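Local coordinates for nucleoporin NUP82 (Chaetomium thermophilum, PDB 5CWW), which is probably a structural component of the nuclear pore complex, this part being its N-terminal beta-propeller domain, and may also serve as a docking partner for transport factors, at residues L331-E336 / T358-P363; V366-G371 / Q449-R454; C60-R65 / T111-D116; H135-C140 / W161-T166; S6-W11 / P585-F590. All coordinates share one frame; numbering follows the deposited sequence.

Interaction 1 (L331-E336 / T358-P363)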
# COMPACT_ATOMS: atom_id res chain seq x y z
N LEU B 331 21.62 14.51 3.40
CA LEU B 331 23.06 14.45 3.61
C LEU B 331 23.38 13.81 4.96
O LEU B 331 24.36 13.07 5.09
CB LEU B 331 23.68 15.85 3.53
CG LEU B 331 25.18 15.95 3.79
CD1 LEU B 331 25.96 15.01 2.88
CD2 LEU B 331 25.65 17.38 3.62
N GLU B 332 22.55 14.10 5.95
CA GLU B 332 22.71 13.52 7.28
C GLU B 332 22.46 12.01 7.23
O GLU B 332 23.19 11.22 7.82
CB GLU B 332 21.76 14.20 8.27
CG GLU B 332 21.97 13.79 9.71
CD GLU B 332 21.12 14.61 10.67
OE1 GLU B 332 20.39 15.51 10.20
OE2 GLU B 332 21.19 14.36 11.89
N TRP B 333 21.41 11.63 6.50
CA TRP B 333 21.09 10.23 6.28
C TRP B 333 22.26 9.48 5.64
O TRP B 333 22.65 8.41 6.10
CB TRP B 333 19.83 10.12 5.41
CG TRP B 333 19.35 8.73 5.16
CD1 TRP B 333 18.53 7.99 5.97
CD2 TRP B 333 19.62 7.91 4.01
NE1 TRP B 333 18.29 6.76 5.40
CE2 TRP B 333 18.94 6.69 4.19
CE3 TRP B 333 20.37 8.10 2.85
CZ2 TRP B 333 19.00 5.66 3.26
CZ3 TRP B 333 20.42 7.08 1.92
CH2 TRP B 333 19.74 5.87 2.13
N MET B 334 22.82 10.07 4.58
CA MET B 334 23.91 9.45 3.85
C MET B 334 25.19 9.34 4.68
O MET B 334 25.95 8.38 4.53
CB MET B 334 24.21 10.24 2.57
CG MET B 334 25.33 9.65 1.71
SD MET B 334 25.06 7.93 1.25
CE MET B 334 23.61 8.08 0.20
N SER B 335 25.42 10.31 5.56
CA SER B 335 26.64 10.33 6.37
C SER B 335 26.69 9.13 7.30
O SER B 335 27.77 8.67 7.68
CB SER B 335 26.73 11.63 7.18
OG SER B 335 25.80 11.63 8.25
N GLU B 336 25.52 8.61 7.66
CA GLU B 336 25.43 7.41 8.48
C GLU B 336 25.88 6.18 7.70
O GLU B 336 26.27 5.17 8.28
CB GLU B 336 24.00 7.21 8.98
CG GLU B 336 23.46 8.35 9.84
CD GLU B 336 23.68 8.12 11.32
OE1 GLU B 336 23.27 7.06 11.83
OE2 GLU B 336 24.27 9.01 11.98
N THR B 358 23.19 -1.17 8.05
CA THR B 358 22.13 -0.89 9.02
C THR B 358 21.43 0.40 8.62
O THR B 358 22.00 1.24 7.93
CB THR B 358 22.68 -0.76 10.45
OG1 THR B 358 23.35 0.49 10.60
CG2 THR B 358 23.64 -1.90 10.77
N ARG B 359 20.18 0.54 9.04
CA ARG B 359 19.42 1.74 8.74
C ARG B 359 20.02 2.93 9.47
O ARG B 359 20.32 2.84 10.66
CB ARG B 359 17.95 1.58 9.14
CG ARG B 359 17.07 2.74 8.72
CD ARG B 359 15.94 2.96 9.70
NE ARG B 359 15.03 1.82 9.76
CZ ARG B 359 14.86 1.02 10.81
NH1 ARG B 359 15.55 1.21 11.94
NH2 ARG B 359 14.00 0.02 10.74
N PRO B 360 20.22 4.05 8.76
CA PRO B 360 20.61 5.28 9.46
C PRO B 360 19.61 5.64 10.54
O PRO B 360 18.40 5.49 10.33
CB PRO B 360 20.62 6.33 8.34
CG PRO B 360 20.94 5.55 7.11
CD PRO B 360 20.25 4.23 7.29
N SER B 361 20.10 6.11 11.68
CA SER B 361 19.23 6.51 12.79
C SER B 361 18.84 7.97 12.66
O SER B 361 17.81 8.39 13.17
CB SER B 361 19.92 6.26 14.13
OG SER B 361 20.06 4.87 14.37
N ARG B 362 19.68 8.75 11.97
CA ARG B 362 19.39 10.16 11.72
C ARG B 362 18.98 10.34 10.26
O ARG B 362 19.42 9.59 9.39
CB ARG B 362 20.61 11.02 12.02
CG ARG B 362 21.25 10.75 13.38
CD ARG B 362 22.55 11.51 13.54
NE ARG B 362 23.31 11.06 14.70
CZ ARG B 362 24.49 11.54 15.06
NH1 ARG B 362 25.06 12.50 14.35
NH2 ARG B 362 25.11 11.06 16.13
N PRO B 363 18.12 11.33 9.97
CA PRO B 363 17.49 12.27 10.91
C PRO B 363 16.45 11.60 11.80
O PRO B 363 16.16 12.10 12.89
CB PRO B 363 16.82 13.31 9.99
CG PRO B 363 17.41 13.09 8.64
CD PRO B 363 17.76 11.65 8.57
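The indole of Trp333 carries Pro360 over one face: CG of the proline stands 3.6 Å from the centroid of the five-membered ring, 20° off its normal, a CH-pi contact that a flat, electron-rich ring and a rigid proline make well. CG of Trp333 lies anti to the backbone N (chi1 -177°), which sets one face against the proline. The rings of Trp450 and Trp267 also meet this indole. The second flat group, the guanidinium of Arg362, has Glu336 OE2 over one face, 3.5 Å from NE; no N-H points at this oxygen, and the salt bridge rests on charge alone. The other carboxylate oxygen of Glu336, OE1, takes a weak hydrogen bond of 3.3 Å from Ser361 N, so one acid reaches backbone and side chain of the loop, though weakly. Its CB meanwhile rests 3.6 Å from Pro360 CB. Glu332 OE2 lies against the aliphatic part of Arg362, 3.4 Å from CB. Pro363, after a cis peptide bond, sets CD against Trp333 CB. This is helix-to-loop packing, in which helix 321-338, inserted between propeller strands 281-284 and 369-370, is covered by the chain returning to the sheet.

Interaction 2 (V366-G371 / Q449-R454)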
# COMPACT_ATOMS: atom_id res chain seq x y z
N VAL B 366 11.44 7.20 10.98
CA VAL B 366 10.18 7.31 10.27
C VAL B 366 10.23 8.49 9.29
O VAL B 366 10.35 9.63 9.71
CB VAL B 366 9.00 7.49 11.24
CG1 VAL B 366 7.67 7.53 10.49
CG2 VAL B 366 9.00 6.37 12.27
N PRO B 367 10.15 8.20 7.98
CA PRO B 367 10.14 9.32 7.03
C PRO B 367 8.81 10.06 7.03
O PRO B 367 7.82 9.56 7.57
CB PRO B 367 10.38 8.63 5.68
CG PRO B 367 9.87 7.26 5.85
CD PRO B 367 10.08 6.90 7.30
N LYS B 368 8.80 11.25 6.45
CA LYS B 368 7.58 12.03 6.32
C LYS B 368 6.59 11.32 5.42
O LYS B 368 6.97 10.70 4.42
CB LYS B 368 7.90 13.42 5.76
CG LYS B 368 6.67 14.30 5.55
CD LYS B 368 7.04 15.64 4.94
CE LYS B 368 5.80 16.44 4.60
NZ LYS B 368 6.13 17.79 4.08
N LEU B 369 5.31 11.39 5.77
CA LEU B 369 4.27 10.89 4.89
C LEU B 369 4.01 11.93 3.80
O LEU B 369 3.65 13.07 4.10
CB LEU B 369 2.98 10.60 5.65
CG LEU B 369 1.86 9.99 4.80
CD1 LEU B 369 2.26 8.60 4.29
CD2 LEU B 369 0.56 9.92 5.57
N GLN B 370 4.23 11.54 2.55
CA GLN B 370 4.05 12.43 1.41
C GLN B 370 2.69 12.20 0.76
O GLN B 370 2.38 11.09 0.34
CB GLN B 370 5.17 12.23 0.39
CG GLN B 370 6.56 12.49 0.94
CD GLN B 370 7.64 12.36 -0.11
OE1 GLN B 370 7.48 12.84 -1.23
NE2 GLN B 370 8.74 11.71 0.25
N GLY B 371 1.89 13.26 0.68
CA GLY B 371 0.58 13.20 0.06
C GLY B 371 -0.47 13.87 0.91
O GLY B 371 -0.16 14.43 1.96
N GLN B 449 12.43 12.24 2.51
CA GLN B 449 12.00 13.39 3.29
C GLN B 449 11.56 13.00 4.69
O GLN B 449 10.96 11.94 4.90
CB GLN B 449 10.86 14.13 2.58
CG GLN B 449 11.28 14.82 1.29
CD GLN B 449 10.25 15.81 0.78
OE1 GLN B 449 9.53 16.44 1.57
NE2 GLN B 449 10.18 15.97 -0.53
N TRP B 450 11.90 13.86 5.65
CA TRP B 450 11.48 13.71 7.04
C TRP B 450 10.82 14.99 7.50
O TRP B 450 11.04 16.06 6.92
CB TRP B 450 12.68 13.40 7.94
CG TRP B 450 13.37 12.11 7.65
CD1 TRP B 450 13.21 10.93 8.32
CD2 TRP B 450 14.35 11.86 6.63
NE1 TRP B 450 14.02 9.96 7.78
CE2 TRP B 450 14.73 10.51 6.74
CE3 TRP B 450 14.93 12.64 5.63
CZ2 TRP B 450 15.67 9.92 5.89
CZ3 TRP B 450 15.86 12.06 4.79
CH2 TRP B 450 16.22 10.72 4.92
N LEU B 451 10.01 14.90 8.55
CA LEU B 451 9.47 16.09 9.18
C LEU B 451 10.61 16.89 9.81
O LEU B 451 11.68 16.34 10.05
CB LEU B 451 8.43 15.73 10.24
CG LEU B 451 7.11 15.17 9.71
CD1 LEU B 451 6.33 14.51 10.83
CD2 LEU B 451 6.29 16.27 9.05
N PRO B 452 10.40 18.19 10.06
CA PRO B 452 11.46 19.02 10.64
C PRO B 452 11.86 18.58 12.05
O PRO B 452 11.07 17.93 12.74
CB PRO B 452 10.84 20.42 10.69
CG PRO B 452 9.72 20.38 9.72
CD PRO B 452 9.21 18.98 9.70
N PRO B 453 13.08 18.93 12.48
CA PRO B 453 13.45 18.76 13.89
C PRO B 453 12.83 19.86 14.74
O PRO B 453 12.45 20.90 14.20
CB PRO B 453 14.97 18.86 13.87
CG PRO B 453 15.26 19.76 12.72
CD PRO B 453 14.20 19.46 11.69
N ARG B 454 12.72 19.63 16.05
CA ARG B 454 12.15 20.63 16.94
C ARG B 454 13.04 21.87 17.04
O ARG B 454 12.61 22.92 17.50
CB ARG B 454 11.92 20.03 18.33
CG ARG B 454 10.89 18.92 18.35
CD ARG B 454 10.71 18.34 19.73
NE ARG B 454 9.76 17.23 19.73
CZ ARG B 454 8.44 17.36 19.80
NH1 ARG B 454 7.89 18.56 19.87
NH2 ARG B 454 7.67 16.28 19.80
O HOH W 1 9.38 12.28 9.92
O HOH W 2 9.89 13.88 -2.32
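Lys368 and Gln449 are joined directly through their backbones: Lys368 N donates to Gln449 O over 2.7 Å, at an N-H...acceptor angle of 157°. It is the one direct hydrogen bond between the segments; Pro367, lacking an N-H, cannot donate a second beside it.

Two waters extend the polar contact. One donates to Val366 O (2.8 Å) and accepts from Leu451 N, bridging backbone to backbone. The other donates to Gln370 OE1 (2.8 Å) and accepts weakly from Gln449 NE2, linking two amides whose planes are 23° apart while their chains cross at about a right angle. Gln370 NE2 is held separately by Glu447 O, so both ends of this buried amide are satisfied.

The remaining contacts are van der Waals. Trp450 places CD1 3.4 Å from Val366 O and close to Pro367 CA. Lys368, extended with CG anti to the backbone N (chi1 179°), lays its CG 4.0 Å from Leu451 CD2, and its ammonium extends past the contact; a long aliphatic chain with a charged end suits such a partly exposed place.

Among its neighbours, strand 369-370 pairs with strand 281-284 at the margin of its sheet, Leu369 and Leu451 both reach Leu224 of helix 221-225, and Gln329 of helix 321-338 bonds Leu451 O.

Interaction 3 (C60-R65 / T111-D116)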
# COMPACT_ATOMS: atom_id res chain seq x y z
N CYS B 60 -6.97 -22.84 -2.17
CA CYS B 60 -8.36 -23.27 -2.31
C CYS B 60 -8.96 -23.49 -0.93
O CYS B 60 -8.85 -24.57 -0.36
CB CYS B 60 -8.44 -24.55 -3.16
SG CYS B 60 -7.80 -24.32 -4.84
N GLY B 61 -9.58 -22.45 -0.39
CA GLY B 61 -10.13 -22.51 0.95
C GLY B 61 -9.03 -22.38 1.98
O GLY B 61 -8.31 -21.38 2.01
N LYS B 62 -8.88 -23.40 2.83
CA LYS B 62 -7.90 -23.38 3.90
C LYS B 62 -6.66 -24.21 3.58
O LYS B 62 -5.87 -24.52 4.47
CB LYS B 62 -8.52 -23.88 5.21
CG LYS B 62 -9.67 -23.03 5.72
CD LYS B 62 -10.21 -23.58 7.03
CE LYS B 62 -11.31 -22.69 7.60
NZ LYS B 62 -12.48 -22.58 6.69
N GLN B 63 -6.49 -24.57 2.31
CA GLN B 63 -5.34 -25.37 1.88
C GLN B 63 -4.68 -24.78 0.64
O GLN B 63 -5.32 -24.07 -0.14
CB GLN B 63 -5.74 -26.82 1.62
CG GLN B 63 -6.72 -26.99 0.46
CD GLN B 63 -7.14 -28.44 0.27
OE1 GLN B 63 -6.95 -29.28 1.15
NE2 GLN B 63 -7.70 -28.74 -0.90
N ILE B 64 -3.39 -25.08 0.47
CA ILE B 64 -2.64 -24.65 -0.70
C ILE B 64 -2.23 -25.86 -1.53
O ILE B 64 -1.56 -26.77 -1.04
CB ILE B 64 -1.37 -23.86 -0.31
CG1 ILE B 64 -1.74 -22.68 0.60
CG2 ILE B 64 -0.64 -23.36 -1.56
CD1 ILE B 64 -0.54 -21.98 1.21
N ARG B 65 -2.65 -25.88 -2.80
CA ARG B 65 -2.33 -26.98 -3.69
C ARG B 65 -1.06 -26.68 -4.47
O ARG B 65 -0.99 -25.71 -5.22
CB ARG B 65 -3.50 -27.27 -4.63
CG ARG B 65 -4.77 -27.63 -3.87
CD ARG B 65 -5.93 -27.94 -4.78
NE ARG B 65 -7.10 -28.36 -4.01
CZ ARG B 65 -8.36 -28.20 -4.40
NH1 ARG B 65 -8.64 -27.64 -5.57
NH2 ARG B 65 -9.35 -28.61 -3.62
N THR B 111 -2.97 -26.06 5.81
CA THR B 111 -2.52 -24.88 6.52
C THR B 111 -3.29 -24.73 7.83
O THR B 111 -4.34 -25.34 8.01
CB THR B 111 -2.72 -23.60 5.68
OG1 THR B 111 -4.10 -23.23 5.68
CG2 THR B 111 -2.25 -23.81 4.25
N PRO B 112 -2.75 -23.92 8.76
CA PRO B 112 -3.42 -23.68 10.04
C PRO B 112 -4.38 -22.49 10.03
O PRO B 112 -4.84 -22.09 11.10
CB PRO B 112 -2.25 -23.42 10.99
CG PRO B 112 -1.25 -22.74 10.12
CD PRO B 112 -1.39 -23.34 8.75
N VAL B 113 -4.69 -21.94 8.86
CA VAL B 113 -5.57 -20.78 8.79
C VAL B 113 -6.98 -21.14 9.28
O VAL B 113 -7.38 -22.30 9.24
CB VAL B 113 -5.66 -20.21 7.36
CG1 VAL B 113 -4.28 -19.74 6.89
CG2 VAL B 113 -6.28 -21.23 6.39
N ALA B 114 -7.71 -20.13 9.75
CA ALA B 114 -9.06 -20.32 10.27
C ALA B 114 -10.12 -19.75 9.33
O ALA B 114 -11.31 -19.81 9.62
CB ALA B 114 -9.18 -19.68 11.65
N ASP B 115 -9.67 -19.21 8.20
CA ASP B 115 -10.59 -18.67 7.20
C ASP B 115 -9.99 -18.82 5.81
O ASP B 115 -8.80 -19.09 5.67
CB ASP B 115 -10.89 -17.20 7.50
CG ASP B 115 -12.22 -16.74 6.93
OD1 ASP B 115 -12.73 -17.39 5.99
OD2 ASP B 115 -12.76 -15.73 7.42
N ASP B 116 -10.82 -18.64 4.78
CA ASP B 116 -10.38 -18.79 3.40
C ASP B 116 -9.18 -17.90 3.09
O ASP B 116 -9.17 -16.72 3.43
CB ASP B 116 -11.53 -18.47 2.44
CG ASP B 116 -12.67 -19.46 2.54
OD1 ASP B 116 -12.40 -20.66 2.77
OD2 ASP B 116 -13.83 -19.04 2.39
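With chi1 at 76°, Thr111 holds OG1 between its backbone N and carbonyl carbon, where the hydroxyl meets Lys62 O while CG2 turns to Ile64. Lys62 has CG beside its own backbone N (chi1 -62°) and runs extended through CE, which lays its aliphatic length along the 113-115 backbone; the bend at chi4 turns only NZ. The Thr111 OG1 hydrogen bond to Lys62 O is modelled unusually short, 2.5 Å, and its donor stands above the carbonyl plane, 46° out of it. The same OG1 weakly accepts Val113 N, so one small hydroxyl serves both segments, a task that suits threonine, whose methyl packs 3.9 Å from Ile64 CG1.

The methyl CG2 of Val113 covers the root of Lys62, 3.7 Å from CB, and farther out Lys62 CE lies 3.5 Å from Ala114 O. Gly61, at positive phi in the type II' turn from Cys60 to Gln63, stands where glycine is most at ease; its CA is 3.4 Å from Asp116 OD1. The turn joins strands 55-60 and 63-68, and the 111-116 loop leads from their propeller blade into the next.

Lys62 NZ remains 4.4 Å from Asp116 OD1, beyond a salt bridge. The attraction there is therefore probably long-range and modest, and the contact relies more on the threonine hydroxyl and on apolar packing.

Interaction 4 (H135-C140 / W161-T166)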
# COMPACT_ATOMS: atom_id res chain seq x y z
N HIS B 135 -7.67 -11.18 7.82
CA HIS B 135 -7.06 -10.54 8.99
C HIS B 135 -5.73 -11.15 9.44
O HIS B 135 -4.93 -10.48 10.08
CB HIS B 135 -8.04 -10.57 10.17
CG HIS B 135 -9.20 -9.63 10.02
ND1 HIS B 135 -10.23 -9.85 9.13
CD2 HIS B 135 -9.48 -8.47 10.65
CE1 HIS B 135 -11.10 -8.86 9.22
NE2 HIS B 135 -10.67 -8.01 10.14
N THR B 136 -5.51 -12.42 9.11
CA THR B 136 -4.35 -13.15 9.62
C THR B 136 -3.24 -13.29 8.58
O THR B 136 -3.49 -13.21 7.38
CB THR B 136 -4.74 -14.55 10.12
OG1 THR B 136 -5.17 -15.36 9.01
CG2 THR B 136 -5.86 -14.47 11.15
N VAL B 137 -2.02 -13.51 9.06
CA VAL B 137 -0.86 -13.69 8.20
C VAL B 137 -0.01 -14.84 8.70
O VAL B 137 0.45 -14.84 9.85
CB VAL B 137 0.00 -12.41 8.13
CG1 VAL B 137 1.17 -12.60 7.17
CG2 VAL B 137 -0.83 -11.21 7.71
N HIS B 138 0.20 -15.83 7.84
CA HIS B 138 1.12 -16.93 8.13
C HIS B 138 2.27 -16.93 7.13
O HIS B 138 2.09 -16.58 5.96
CB HIS B 138 0.40 -18.28 8.08
CG HIS B 138 -0.57 -18.49 9.20
ND1 HIS B 138 -1.82 -17.92 9.22
CD2 HIS B 138 -0.46 -19.21 10.34
CE1 HIS B 138 -2.45 -18.29 10.33
NE2 HIS B 138 -1.64 -19.06 11.03
N ILE B 139 3.45 -17.32 7.60
CA ILE B 139 4.62 -17.47 6.74
C ILE B 139 4.93 -18.95 6.57
O ILE B 139 5.25 -19.64 7.54
CB ILE B 139 5.85 -16.75 7.31
CG1 ILE B 139 5.53 -15.28 7.62
CG2 ILE B 139 7.03 -16.86 6.35
CD1 ILE B 139 5.06 -14.48 6.43
N CYS B 140 4.85 -19.43 5.34
CA CYS B 140 5.15 -20.82 5.04
C CYS B 140 6.59 -20.96 4.58
O CYS B 140 7.01 -20.34 3.61
CB CYS B 140 4.21 -21.36 3.96
SG CYS B 140 4.50 -23.10 3.54
N TRP B 161 4.62 -20.38 10.08
CA TRP B 161 4.84 -19.45 11.19
C TRP B 161 3.73 -18.42 11.25
O TRP B 161 3.40 -17.80 10.24
CB TRP B 161 6.19 -18.74 11.05
CG TRP B 161 7.39 -19.61 11.23
CD1 TRP B 161 7.94 -20.45 10.32
CD2 TRP B 161 8.19 -19.71 12.41
NE1 TRP B 161 9.04 -21.08 10.86
CE2 TRP B 161 9.21 -20.64 12.14
CE3 TRP B 161 8.14 -19.11 13.67
CZ2 TRP B 161 10.18 -20.98 13.08
CZ3 TRP B 161 9.10 -19.44 14.61
CH2 TRP B 161 10.11 -20.37 14.31
N THR B 162 3.16 -18.24 12.43
CA THR B 162 2.17 -17.19 12.64
C THR B 162 2.88 -15.84 12.72
O THR B 162 3.86 -15.69 13.44
CB THR B 162 1.36 -17.41 13.93
OG1 THR B 162 0.65 -18.65 13.84
CG2 THR B 162 0.36 -16.28 14.15
N LEU B 163 2.39 -14.87 11.96
CA LEU B 163 2.96 -13.53 11.94
C LEU B 163 2.09 -12.58 12.76
O LEU B 163 0.92 -12.36 12.43
CB LEU B 163 3.10 -13.02 10.51
CG LEU B 163 3.96 -11.76 10.33
CD1 LEU B 163 5.43 -12.09 10.50
CD2 LEU B 163 3.70 -11.11 8.98
N GLY B 164 2.66 -12.03 13.83
CA GLY B 164 1.94 -11.14 14.71
C GLY B 164 0.67 -11.76 15.27
O GLY B 164 -0.43 -11.34 14.91
N PRO B 165 0.82 -12.76 16.15
CA PRO B 165 -0.32 -13.45 16.77
C PRO B 165 -1.31 -12.52 17.48
O PRO B 165 -2.50 -12.82 17.53
CB PRO B 165 0.35 -14.39 17.78
CG PRO B 165 1.72 -14.60 17.26
CD PRO B 165 2.11 -13.33 16.58
N THR B 166 -0.81 -11.42 18.05
CA THR B 166 -1.66 -10.47 18.77
C THR B 166 -1.90 -9.20 17.94
O THR B 166 -2.57 -8.28 18.40
CB THR B 166 -1.04 -10.08 20.13
OG1 THR B 166 0.13 -9.28 19.92
CG2 THR B 166 -0.67 -11.32 20.93
O HOH W 3 -1.66 -13.42 12.00
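Val137 and Leu163 pack tightly beside the antiparallel pairing of strands 137-141 and 160-162 in a four-stranded beta-propeller blade. Their side chains lie side by side, pointing the same way, with Val137 CG1 only 3.4 Å from Leu163 CD2, closer than carbons usually come. Branched and apolar, both suit this buried face; beside them Ile139 reaches Leu163 CD1 and, with Leu163, Leu190 of the next blade. The backbones are firm too: Ile139 N to Trp161 O and Trp161 N to Ile139 O are both 2.7 Å, at 170°, and Leu163 N donates to Val137 O over 2.9 Å. Next to that bond a water accepts from Val137 N, within hydrogen-bonding distance of Leu163 O.

The other face, with His138 and Thr162, is looser. Thr162 is exposed, as befits its hydroxyl, and the imidazole lies alongside it with NE2 3.6 Å from OG1. The indole of Trp161 turns outward and stacks on Phe212, while Ile139 O sits at its edge, in plane, 4.0 Å from CD1.

Interaction 5 (S6-W11 / P585-F590)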
# COMPACT_ATOMS: atom_id res chain seq x y z
N SER B 6 -12.80 -25.09 -23.26
CA SER B 6 -12.14 -24.63 -22.04
C SER B 6 -11.08 -23.60 -22.38
O SER B 6 -10.75 -23.40 -23.55
CB SER B 6 -11.52 -25.81 -21.29
OG SER B 6 -10.51 -26.44 -22.06
N PHE B 7 -10.55 -22.93 -21.35
CA PHE B 7 -9.55 -21.89 -21.54
C PHE B 7 -8.20 -22.31 -20.96
O PHE B 7 -7.51 -21.52 -20.33
CB PHE B 7 -10.03 -20.59 -20.90
CG PHE B 7 -11.29 -20.05 -21.51
CD1 PHE B 7 -12.53 -20.42 -21.01
CD2 PHE B 7 -11.25 -19.18 -22.59
CE1 PHE B 7 -13.69 -19.94 -21.56
CE2 PHE B 7 -12.41 -18.69 -23.15
CZ PHE B 7 -13.64 -19.07 -22.64
N ALA B 8 -7.84 -23.57 -21.18
CA ALA B 8 -6.57 -24.11 -20.71
C ALA B 8 -6.24 -25.36 -21.52
O ALA B 8 -7.13 -25.98 -22.10
CB ALA B 8 -6.64 -24.42 -19.23
N PRO B 9 -4.95 -25.74 -21.58
CA PRO B 9 -4.58 -26.94 -22.33
C PRO B 9 -5.13 -28.21 -21.70
O PRO B 9 -5.59 -28.18 -20.56
CB PRO B 9 -3.05 -26.92 -22.30
CG PRO B 9 -2.70 -26.12 -21.10
CD PRO B 9 -3.77 -25.08 -20.98
N ALA B 10 -5.08 -29.32 -22.43
CA ALA B 10 -5.67 -30.57 -21.99
C ALA B 10 -5.04 -31.09 -20.70
O ALA B 10 -5.70 -31.76 -19.91
CB ALA B 10 -5.55 -31.62 -23.08
N TRP B 11 -3.76 -30.78 -20.49
CA TRP B 11 -3.03 -31.30 -19.33
C TRP B 11 -3.31 -30.48 -18.07
O TRP B 11 -2.67 -30.69 -17.04
CB TRP B 11 -1.53 -31.36 -19.62
CG TRP B 11 -0.92 -30.08 -20.10
CD1 TRP B 11 -0.83 -29.65 -21.39
CD2 TRP B 11 -0.29 -29.07 -19.30
NE1 TRP B 11 -0.20 -28.43 -21.44
CE2 TRP B 11 0.15 -28.05 -20.17
CE3 TRP B 11 -0.05 -28.93 -17.93
CZ2 TRP B 11 0.80 -26.91 -19.72
CZ3 TRP B 11 0.60 -27.79 -17.48
CH2 TRP B 11 1.02 -26.80 -18.37
N PRO B 585 -9.15 -23.85 -14.31
CA PRO B 585 -7.98 -23.01 -14.58
C PRO B 585 -8.14 -22.15 -15.82
O PRO B 585 -9.03 -22.38 -16.63
CB PRO B 585 -6.87 -24.04 -14.78
CG PRO B 585 -7.56 -25.20 -15.40
CD PRO B 585 -8.96 -25.22 -14.82
N ILE B 586 -7.26 -21.16 -15.95
CA ILE B 586 -7.19 -20.32 -17.13
C ILE B 586 -5.72 -20.15 -17.49
O ILE B 586 -4.98 -19.46 -16.79
CB ILE B 586 -7.85 -18.95 -16.91
CG1 ILE B 586 -9.33 -19.12 -16.56
CG2 ILE B 586 -7.71 -18.07 -18.16
CD1 ILE B 586 -10.03 -17.84 -16.14
N ALA B 587 -5.30 -20.79 -18.57
CA ALA B 587 -3.92 -20.74 -19.03
C ALA B 587 -3.86 -20.35 -20.51
O ALA B 587 -4.03 -21.20 -21.38
CB ALA B 587 -3.23 -22.07 -18.80
N LEU B 588 -3.62 -19.07 -20.76
CA LEU B 588 -3.60 -18.54 -22.12
C LEU B 588 -2.18 -18.20 -22.56
O LEU B 588 -1.49 -17.40 -21.92
CB LEU B 588 -4.49 -17.29 -22.20
CG LEU B 588 -5.92 -17.51 -21.69
CD1 LEU B 588 -6.69 -16.20 -21.67
CD2 LEU B 588 -6.64 -18.54 -22.55
N PHE B 589 -1.75 -18.81 -23.67
CA PHE B 589 -0.37 -18.74 -24.13
C PHE B 589 -0.17 -17.67 -25.21
O PHE B 589 -1.06 -17.42 -26.01
CB PHE B 589 0.08 -20.10 -24.66
CG PHE B 589 0.25 -21.14 -23.58
CD1 PHE B 589 -0.84 -21.63 -22.88
CD2 PHE B 589 1.51 -21.64 -23.27
CE1 PHE B 589 -0.69 -22.58 -21.89
CE2 PHE B 589 1.67 -22.59 -22.28
CZ PHE B 589 0.57 -23.06 -21.59
N PHE B 590 1.02 -17.07 -25.21
CA PHE B 590 1.37 -16.03 -26.18
C PHE B 590 2.60 -16.39 -26.99
O PHE B 590 2.86 -15.80 -28.04
CB PHE B 590 1.61 -14.70 -25.47
CG PHE B 590 0.44 -14.23 -24.69
CD1 PHE B 590 -0.60 -13.56 -25.31
CD2 PHE B 590 0.37 -14.45 -23.32
CE1 PHE B 590 -1.69 -13.13 -24.59
CE2 PHE B 590 -0.71 -14.01 -22.60
CZ PHE B 590 -1.74 -13.35 -23.23
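Residues 7-11 run at 94° to strand 585-589, end to end, so the backbones share a single hydrogen bond instead of pairing as strands. There Ala587 N donates to Phe7 O over 2.9 Å, with the donor in the carbonyl plane, and the same oxygen lies 3.4 Å from Ile586 CA in a CA-H...O contact. One carbonyl thus takes both the N-H and the CA-H offered by neighbouring residues of the strand.

Small side chains let the backbones come close: Ala8 CB touches both Pro585 CG, at 4.0 Å, and Ala587 CB. Strand 585-589 is the outermost of its sheet, pairing with 576-580 on its other side, so the N-terminal segment crosses the edge of the last propeller strand and brings the two ends of the domain together.

Farther along, Pro9 wedges against the strand. Its CD touches Ala587 CB at 3.8 Å and Phe589 CE1 at 4.1 Å, the proline and phenylalanine crossing at about a right angle. Phe589 has CG beside its backbone N (chi1 -70°), which turns the ring toward the N-terminal segment, where Trp11 CZ2 approaches its CZ at 4.3 Å; its ring also stacks on Phe576. Phe7 sets CB against Ile586 CG2 and Leu588 CD2, while its ring projects to Phe553, which it meets edge-to-face.

How the interactions relate
From the N terminus, interaction 5 opens first and closes last: 6-11 meets 585-590 after almost the whole chain, and the other four contacts lie within that span. They follow in series without crossing. Interaction 3 closes the loop from 60-65 to 111-116, and interaction 4 the shorter one from 135-140 to 161-166; they touch where Pro112 and Val113 pack on His138, joining consecutive blades. Interaction 1 closes helix 321-338 onto the returning chain, and interaction 2 brings 449-454 back to 366-371; Trp450 packs on both Trp333 and Pro363. The two pairs do not touch; the nearest atoms of interactions 1 and 4 are about 15 Å apart.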